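Local structure of 5-formaminoimidazole-4-carboxamide-1-(beta)-D-ribofuranosyl 5'-monophosphate synthetase (2R7M) at residues Asn103-Phe108 with Asn115-Arg120; Asp226-Ser231 with Arg314-Thr319. The protein catalyses the ATP- and formate-dependent formylation of AICAR to FAICAR in purine biosynthesis, without using folates. All blocks are in the same frame, centred on the assembly; numbering follows the deposited sequence.

In the fold
Two ways of employing arginine meet in this chain. Both contacts are buried, but contact 2 lies about 8 Å from the centre of the chain and contact 1 about 15 Å, measured between centres. Contact 1 joins helix 101-106 of the N-terminal Rossmann-like region to the chain just following it, and its arginines divide between backbone carbonyls and carboxylates. Contact 2 is long in sequence, tying strand 219-230 of the ATP-grasp region to the loop 314-319; there one arginine is held between two aspartates and faces a nucleotide. The two contacts adjoin through packing of Leu119 on Arg314, where CD2 of Leu119 lies 3.6 Å from CG of Arg314.

Contact 1. Residues Asn103-Phe108 with Asn115-Arg120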
loop_
_atom_site.group_PDB
_atom_site.type_symbol
_atom_site.label_atom_id
_atom_site.label_comp_id
_atom_site.label_asym_id
_atom_site.label_seq_id
_atom_site.Cartn_x
_atom_site.Cartn_y
_atom_site.Cartn_z
ATOM N N ASN A 103 -17.174 -22.322 33.627
ATOM C CA ASN A 103 -16.879 -23.202 32.506
ATOM C C ASN A 103 -15.581 -22.810 31.809
ATOM O O ASN A 103 -14.811 -23.671 31.399
ATOM C CB ASN A 103 -18.027 -23.190 31.502
ATOM C CG ASN A 103 -19.305 -23.762 32.074
ATOM O OD1 ASN A 103 -19.298 -24.392 33.130
ATOM N ND2 ASN A 103 -20.413 -23.553 31.373
ATOM N N VAL A 104 -15.336 -21.506 31.685
ATOM C CA VAL A 104 -14.101 -21.021 31.085
ATOM C C VAL A 104 -12.893 -21.472 31.901
ATOM O O VAL A 104 -11.900 -21.936 31.341
ATOM C CB VAL A 104 -14.083 -19.472 30.938
ATOM C CG1 VAL A 104 -12.687 -18.986 30.555
ATOM C CG2 VAL A 104 -15.111 -19.010 29.914
ATOM N N GLU A 105 -12.992 -21.352 33.222
ATOM C CA GLU A 105 -11.838 -21.550 34.110
ATOM C C GLU A 105 -11.437 -23.008 34.355
ATOM O O GLU A 105 -10.301 -23.271 34.755
ATOM C CB GLU A 105 -12.064 -20.842 35.453
ATOM C CG GLU A 105 -12.311 -19.343 35.353
ATOM C CD GLU A 105 -11.036 -18.540 35.148
ATOM O OE1 GLU A 105 -9.944 -19.077 35.423
ATOM O OE2 GLU A 105 -11.124 -17.368 34.721
ATOM N N ASN A 106 -12.355 -23.950 34.135
ATOM C CA ASN A 106 -12.051 -25.365 34.390
ATOM C C ASN A 106 -12.832 -26.415 33.582
ATOM O O ASN A 106 -12.675 -27.613 33.802
ATOM C CB ASN A 106 -12.128 -25.676 35.892
ATOM C CG ASN A 106 -13.199 -24.877 36.603
ATOM O OD1 ASN A 106 -14.390 -25.002 36.304
ATOM N ND2 ASN A 106 -12.779 -24.053 37.560
ATOM N N SER A 107 -13.653 -25.968 32.641
ATOM C CA SER A 107 -14.442 -26.882 31.824
ATOM C C SER A 107 -14.244 -26.645 30.312
ATOM O O SER A 107 -14.781 -27.386 29.486
ATOM C CB SER A 107 -15.923 -26.776 32.216
ATOM O OG SER A 107 -16.792 -27.175 31.168
ATOM N N PHE A 108 -13.468 -25.623 29.951
ATOM C CA PHE A 108 -13.267 -25.278 28.534
ATOM C C PHE A 108 -11.856 -25.637 28.062
ATOM O O PHE A 108 -10.935 -24.822 28.137
ATOM C CB PHE A 108 -13.581 -23.798 28.270
ATOM C CG PHE A 108 -13.737 -23.462 26.815
ATOM C CD1 PHE A 108 -12.753 -22.756 26.141
ATOM C CD2 PHE A 108 -14.863 -23.860 26.118
ATOM C CE1 PHE A 108 -12.892 -22.458 24.794
ATOM C CE2 PHE A 108 -15.006 -23.562 24.769
ATOM C CZ PHE A 108 -14.021 -22.861 24.110
ATOM N N ASN A 115 -4.022 -14.749 29.674
ATOM C CA ASN A 115 -3.965 -15.382 30.993
ATOM C C ASN A 115 -5.372 -15.729 31.483
ATOM O O ASN A 115 -6.123 -14.860 31.916
ATOM C CB ASN A 115 -3.248 -14.462 31.994
ATOM C CG ASN A 115 -3.232 -15.023 33.412
ATOM O OD1 ASN A 115 -3.800 -16.078 33.681
ATOM N ND2 ASN A 115 -2.574 -14.313 34.326
ATOM N N ARG A 116 -5.714 -17.009 31.396
ATOM C CA ARG A 116 -7.041 -17.524 31.729
ATOM C C ARG A 116 -7.506 -17.158 33.145
ATOM O O ARG A 116 -8.660 -16.782 33.347
ATOM C CB ARG A 116 -7.029 -19.047 31.579
ATOM C CG ARG A 116 -8.375 -19.701 31.462
ATOM C CD ARG A 116 -8.203 -21.203 31.390
ATOM N NE ARG A 116 -9.172 -21.831 30.495
ATOM C CZ ARG A 116 -8.879 -22.342 29.303
ATOM N NH1 ARG A 116 -7.632 -22.315 28.842
ATOM N NH2 ARG A 116 -9.839 -22.892 28.570
ATOM N N ARG A 117 -6.603 -17.285 34.115
ATOM C CA ARG A 117 -6.924 -17.039 35.518
ATOM C C ARG A 117 -7.422 -15.608 35.744
ATOM O O ARG A 117 -8.328 -15.380 36.545
ATOM C CB ARG A 117 -5.703 -17.292 36.418
ATOM C CG ARG A 117 -5.041 -18.670 36.302
ATOM C CD ARG A 117 -5.883 -19.800 36.895
ATOM N NE ARG A 117 -6.706 -20.447 35.876
ATOM C CZ ARG A 117 -7.626 -21.373 36.124
ATOM N NH1 ARG A 117 -7.854 -21.776 37.370
ATOM N NH2 ARG A 117 -8.324 -21.896 35.122
ATOM N N ILE A 118 -6.827 -14.655 35.031
ATOM C CA ILE A 118 -7.051 -13.239 35.301
ATOM C C ILE A 118 -8.395 -12.724 34.795
ATOM O O ILE A 118 -8.753 -11.580 35.042
ATOM C CB ILE A 118 -5.904 -12.349 34.765
ATOM C CG1 ILE A 118 -5.778 -11.087 35.619
ATOM C CG2 ILE A 118 -6.117 -12.000 33.288
ATOM C CD1 ILE A 118 -4.706 -10.139 35.158
ATOM N N LEU A 119 -9.143 -13.569 34.098
ATOM C CA LEU A 119 -10.463 -13.181 33.635
ATOM C C LEU A 119 -11.438 -13.082 34.816
ATOM O O LEU A 119 -12.477 -12.426 34.723
ATOM C CB LEU A 119 -10.974 -14.159 32.569
ATOM C CG LEU A 119 -10.167 -14.220 31.264
ATOM C CD1 LEU A 119 -10.706 -15.284 30.319
ATOM C CD2 LEU A 119 -10.120 -12.868 30.582
ATOM N N ARG A 120 -11.092 -13.734 35.924
ATOM C CA ARG A 120 -11.886 -13.648 37.144
ATOM C C ARG A 120 -11.716 -12.297 37.817
ATOM O O ARG A 120 -12.647 -11.777 38.424
ATOM C CB ARG A 120 -11.509 -14.753 38.131
ATOM C CG ARG A 120 -12.270 -16.037 37.916
ATOM C CD ARG A 120 -12.381 -16.835 39.204
ATOM N NE ARG A 120 -13.089 -18.090 38.975
ATOM C CZ ARG A 120 -14.395 -18.167 38.756
ATOM N NH1 ARG A 120 -14.966 -19.344 38.546
ATOM N NH2 ARG A 120 -15.128 -17.062 38.742
#
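At the carbonyl end of helix 101-106, in the Rossmann-like N-terminal region, Val104 and Glu105 offer backbone oxygens to two successive arginines, Arg116 and Arg117. Arg116 leaves its backbone with CG anti to N (chi1 -162°), bends at chi3, and sends NE to Val104 O at 2.9 Å. The N-H points straight at the oxygen, which lies in the guanidinium plane, although the donor sits somewhat tilted from the carbonyl plane. The far nitrogen, NH1, is salt-bridged to the C-terminal carboxylate of Ser361, so one flat group ties helix and chain terminus together.

Arg117 reaches Glu105 twice. NH2 is placed a doubtfully short 2.4 Å from the backbone O of Glu105, while the side-chain OE1 of Glu105 lies over one guanidinium face, 3.3 Å from NH2. OE1 is well out of the guanidinium plane and no N-H points at it, so this second link is one of charge alone. The glutamate chain folds at chi2 (-79°), bringing its carboxylate back along the neighbouring segment: OE2 stands 3.6 Å from CG of Arg120, and CG of Glu105 lies over one face of the Arg120 guanidinium, whose NH1 pairs with Asp102. Replacing Glu105 by an alanine removes the carboxylate, which would probably leave the Arg117 guanidinium without its counter-charge and a gap beside Arg120. On the apolar side, CG1 of Val104 touches CD1 of Leu119 at 4.2 Å.

Arginines at the carbonyl end of helix 101-106 are consistent with a favourable interaction with the helix dipole, and here they join this helix to the segment after it.

Contact 2. Residues Asp226-Ser231 with Arg314-Thr319; sequences DKRYES and RVDGGT. With AMP (adenosine monophosphate), chain F; AMP (adenosine monophosphate), chain E.
Strand 219-230 passes the 3-10 turn at 317-319 most closely where the CA atoms of Asp226 and Gly318 stand 5.8 Å apart. That approach depends on the missing side chain: CA of Gly318 comes within 3.3 Å of Asp226 OD1, and a CB on the glycine would run into that carboxylate. A CB on Gly317 would likewise strike the base of one bound AMP.

Arg228 carries the contact. Its chain bends at chi2 (-59°), which brings the guanidinium up to Asp316, met end-on: NH2 bonds OD1 at 2.8 Å and NH1 bonds OD2 at 3.0 Å. Both carboxylate oxygens use their syn lone pairs, and the two planes lie only 4° apart, the signature of a two-pronged salt bridge. NH1 also reaches back along its own strand to Asp226 OD2 at 3.1 Å, so it is shared between two acids; Asp226 is further engaged by His210 and Asn258. Asp316 is itself fixed by an Asx turn, its OD2 taking the backbone N of Gly318 at 2.8 Å from above the carboxylate plane.

Gripped at its edge, the guanidinium turns a face to this AMP, with C2 of the base over its centre and 3.4 Å from CZ of Arg228. This AMP is hydrogen-bonded by Asn258, which binds AICAR, and by Arg264 and Ser266 of a neighbouring subunit, consistent with its occupying the AICAR pocket. Farther along the strand, Glu230 of the ATP site accepts both ribose hydroxyls of a second AMP, O3' coming 2.6 Å from OE2.

One buried guanidinium bridges two carboxylates and probably eases the repulsion between them, while their bonds fix the rotation of the flat group that lies against the base.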
loop_
_atom_site.group_PDB
_atom_site.type_symbol
_atom_site.label_atom_id
_atom_site.label_comp_id
_atom_site.label_asym_id
_atom_site.label_seq_id
_atom_site.Cartn_x
_atom_site.Cartn_y
_atom_site.Cartn_z
ATOM N N ASP A 226 -11.142 5.146 22.885
ATOM C CA ASP A 226 -12.495 5.555 22.540
ATOM C C ASP A 226 -13.221 6.182 23.736
ATOM O O ASP A 226 -12.809 6.045 24.890
ATOM C CB ASP A 226 -13.314 4.351 22.047
ATOM C CG ASP A 226 -13.688 3.379 23.182
ATOM O OD1 ASP A 226 -12.798 2.641 23.655
ATOM O OD2 ASP A 226 -14.881 3.329 23.585
ATOM N N LYS A 227 -14.328 6.852 23.449
ATOM C CA LYS A 227 -15.280 7.197 24.490
ATOM C C LYS A 227 -16.581 6.438 24.231
ATOM O O LYS A 227 -16.972 6.220 23.086
ATOM C CB LYS A 227 -15.506 8.709 24.556
ATOM C CG LYS A 227 -16.346 9.279 23.434
ATOM C CD LYS A 227 -16.526 10.778 23.613
ATOM C CE LYS A 227 -17.913 11.213 23.181
ATOM N NZ LYS A 227 -18.118 12.677 23.311
ATOM N N ARG A 228 -17.235 6.022 25.307
ATOM C CA ARG A 228 -18.497 5.304 25.220
ATOM C C ARG A 228 -19.622 6.171 24.682
ATOM O O ARG A 228 -19.634 7.396 24.856
ATOM C CB ARG A 228 -18.911 4.774 26.598
ATOM C CG ARG A 228 -17.840 4.000 27.325
ATOM C CD ARG A 228 -17.398 2.804 26.507
ATOM N NE ARG A 228 -16.804 1.766 27.344
ATOM C CZ ARG A 228 -15.770 1.008 26.985
ATOM N NH1 ARG A 228 -15.191 1.177 25.805
ATOM N NH2 ARG A 228 -15.301 0.090 27.819
ATOM N N TYR A 229 -20.572 5.513 24.026
ATOM C CA TYR A 229 -21.782 6.147 23.533
ATOM C C TYR A 229 -22.905 5.339 24.168
ATOM O O TYR A 229 -23.181 4.203 23.763
ATOM C CB TYR A 229 -21.826 6.064 22.010
ATOM C CG TYR A 229 -22.701 7.076 21.333
ATOM C CD1 TYR A 229 -22.949 8.315 21.915
ATOM C CD2 TYR A 229 -23.257 6.813 20.086
ATOM C CE1 TYR A 229 -23.743 9.251 21.280
ATOM C CE2 TYR A 229 -24.041 7.745 19.442
ATOM C CZ TYR A 229 -24.282 8.962 20.052
ATOM O OH TYR A 229 -25.074 9.894 19.439
ATOM N N GLU A 230 -23.525 5.910 25.195
ATOM C CA GLU A 230 -24.455 5.152 26.022
ATOM C C GLU A 230 -25.894 5.661 25.957
ATOM O O GLU A 230 -26.143 6.854 25.843
ATOM C CB GLU A 230 -23.929 5.109 27.455
ATOM C CG GLU A 230 -22.651 4.297 27.563
ATOM C CD GLU A 230 -21.899 4.521 28.853
ATOM O OE1 GLU A 230 -21.988 5.631 29.421
ATOM O OE2 GLU A 230 -21.203 3.585 29.288
ATOM N N SER A 231 -26.842 4.735 26.004
ATOM C CA SER A 231 -28.257 5.079 25.966
ATOM C C SER A 231 -28.869 4.638 27.305
ATOM O O SER A 231 -28.536 3.572 27.797
ATOM C CB SER A 231 -28.926 4.369 24.785
ATOM O OG SER A 231 -30.181 4.941 24.450
ATOM N N ARG A 314 -9.222 -8.464 29.095
ATOM C CA ARG A 314 -9.096 -8.957 27.734
ATOM C C ARG A 314 -9.469 -7.834 26.775
ATOM O O ARG A 314 -9.486 -6.668 27.164
ATOM C CB ARG A 314 -9.952 -10.209 27.511
ATOM C CG ARG A 314 -11.234 -10.245 28.309
ATOM C CD ARG A 314 -12.157 -9.123 27.921
ATOM N NE ARG A 314 -13.362 -9.129 28.737
ATOM C CZ ARG A 314 -14.395 -8.318 28.546
ATOM N NH1 ARG A 314 -15.450 -8.397 29.345
ATOM N NH2 ARG A 314 -14.375 -7.432 27.556
ATOM N N VAL A 315 -9.758 -8.173 25.523
ATOM C CA VAL A 315 -10.093 -7.158 24.539
ATOM C C VAL A 315 -11.436 -6.512 24.892
ATOM O O VAL A 315 -12.375 -7.205 25.275
ATOM C CB VAL A 315 -10.069 -7.725 23.087
ATOM C CG1 VAL A 315 -11.174 -8.746 22.869
ATOM C CG2 VAL A 315 -10.101 -6.602 22.056
ATOM N N ASP A 316 -11.487 -5.183 24.786
ATOM C CA ASP A 316 -12.652 -4.372 25.148
ATOM C C ASP A 316 -13.399 -3.908 23.889
ATOM O O ASP A 316 -12.783 -3.637 22.854
ATOM C CB ASP A 316 -12.181 -3.167 25.981
ATOM C CG ASP A 316 -13.300 -2.173 26.295
ATOM O OD1 ASP A 316 -13.868 -2.247 27.404
ATOM O OD2 ASP A 316 -13.602 -1.305 25.449
ATOM N N GLY A 317 -14.723 -3.812 23.986
ATOM C CA GLY A 317 -15.573 -3.471 22.836
ATOM C C GLY A 317 -15.186 -2.204 22.096
ATOM O O GLY A 317 -15.491 -2.049 20.916
ATOM N N GLY A 318 -14.526 -1.288 22.792
ATOM C CA GLY A 318 -14.139 -0.013 22.205
ATOM C C GLY A 318 -13.093 -0.101 21.098
ATOM O O GLY A 318 -12.871 0.876 20.384
ATOM N N THR A 319 -12.447 -1.260 20.954
ATOM C CA THR A 319 -11.423 -1.450 19.918
ATOM C C THR A 319 -12.066 -1.455 18.547
ATOM O O THR A 319 -11.385 -1.330 17.531
ATOM C CB THR A 319 -10.621 -2.756 20.097
ATOM O OG1 THR A 319 -11.514 -3.872 20.246
ATOM C CG2 THR A 319 -9.726 -2.674 21.306
HETATM P P AMP F . -22.854 -8.045 24.356
HETATM O O1P AMP F . -23.965 -7.758 25.344
HETATM O O2P AMP F . -22.732 -9.509 23.994
HETATM O O3P AMP F . -22.826 -7.126 23.159
HETATM O "O5'" AMP F . -21.483 -7.681 25.122
HETATM C "C5'" AMP F . -21.117 -8.278 26.362
HETATM C "C4'" AMP F . -20.567 -7.215 27.321
HETATM O "O4'" AMP F . -19.371 -6.601 26.816
HETATM C "C3'" AMP F . -21.549 -6.078 27.593
HETATM O "O3'" AMP F . -22.251 -6.313 28.809
HETATM C "C2'" AMP F . -20.700 -4.827 27.698
HETATM O "O2'" AMP F . -20.379 -4.511 29.056
HETATM C "C1'" AMP F . -19.406 -5.176 26.990
HETATM N N9 AMP F . -19.403 -4.498 25.668
HETATM C C8 AMP F . -19.921 -5.008 24.541
HETATM N N7 AMP F . -19.758 -4.155 23.508
HETATM C C5 AMP F . -19.119 -3.069 23.974
HETATM C C6 AMP F . -18.642 -1.794 23.395
HETATM N N6 AMP F . -18.835 -1.519 22.077
HETATM N N1 AMP F . -18.029 -0.920 24.232
HETATM C C2 AMP F . -17.847 -1.194 25.534
HETATM N N3 AMP F . -18.258 -2.329 26.122
HETATM C C4 AMP F . -18.891 -3.292 25.404
HETATM P P AMP E . -19.744 0.783 34.364
HETATM O O1P AMP E . -18.802 0.387 33.253
HETATM O O2P AMP E . -21.040 0.024 34.408
HETATM O O3P AMP E . -19.032 1.000 35.677
HETATM O "O5'" AMP E . -20.237 2.271 34.020
HETATM C "C5'" AMP E . -21.260 2.519 33.067
HETATM C "C4'" AMP E . -21.111 3.982 32.697
HETATM O "O4'" AMP E . -21.430 4.807 33.828
HETATM C "C3'" AMP E . -19.667 4.325 32.352
HETATM O "O3'" AMP E . -19.327 4.069 30.983
HETATM C "C2'" AMP E . -19.587 5.796 32.705
HETATM O "O2'" AMP E . -19.990 6.596 31.593
HETATM C "C1'" AMP E . -20.575 5.948 33.863
HETATM N N9 AMP E . -19.774 5.897 35.104
HETATM C C8 AMP E . -19.304 4.770 35.675
HETATM N N7 AMP E . -18.574 5.048 36.781
HETATM C C5 AMP E . -18.583 6.389 36.936
HETATM C C6 AMP E . -18.030 7.345 37.916
HETATM N N6 AMP E . -17.285 6.916 38.963
HETATM N N1 AMP E . -18.260 8.657 37.709
HETATM C C2 AMP E . -18.983 9.098 36.658
HETATM N N3 AMP E . -19.526 8.286 35.735
HETATM C C4 AMP E . -19.359 6.945 35.815
#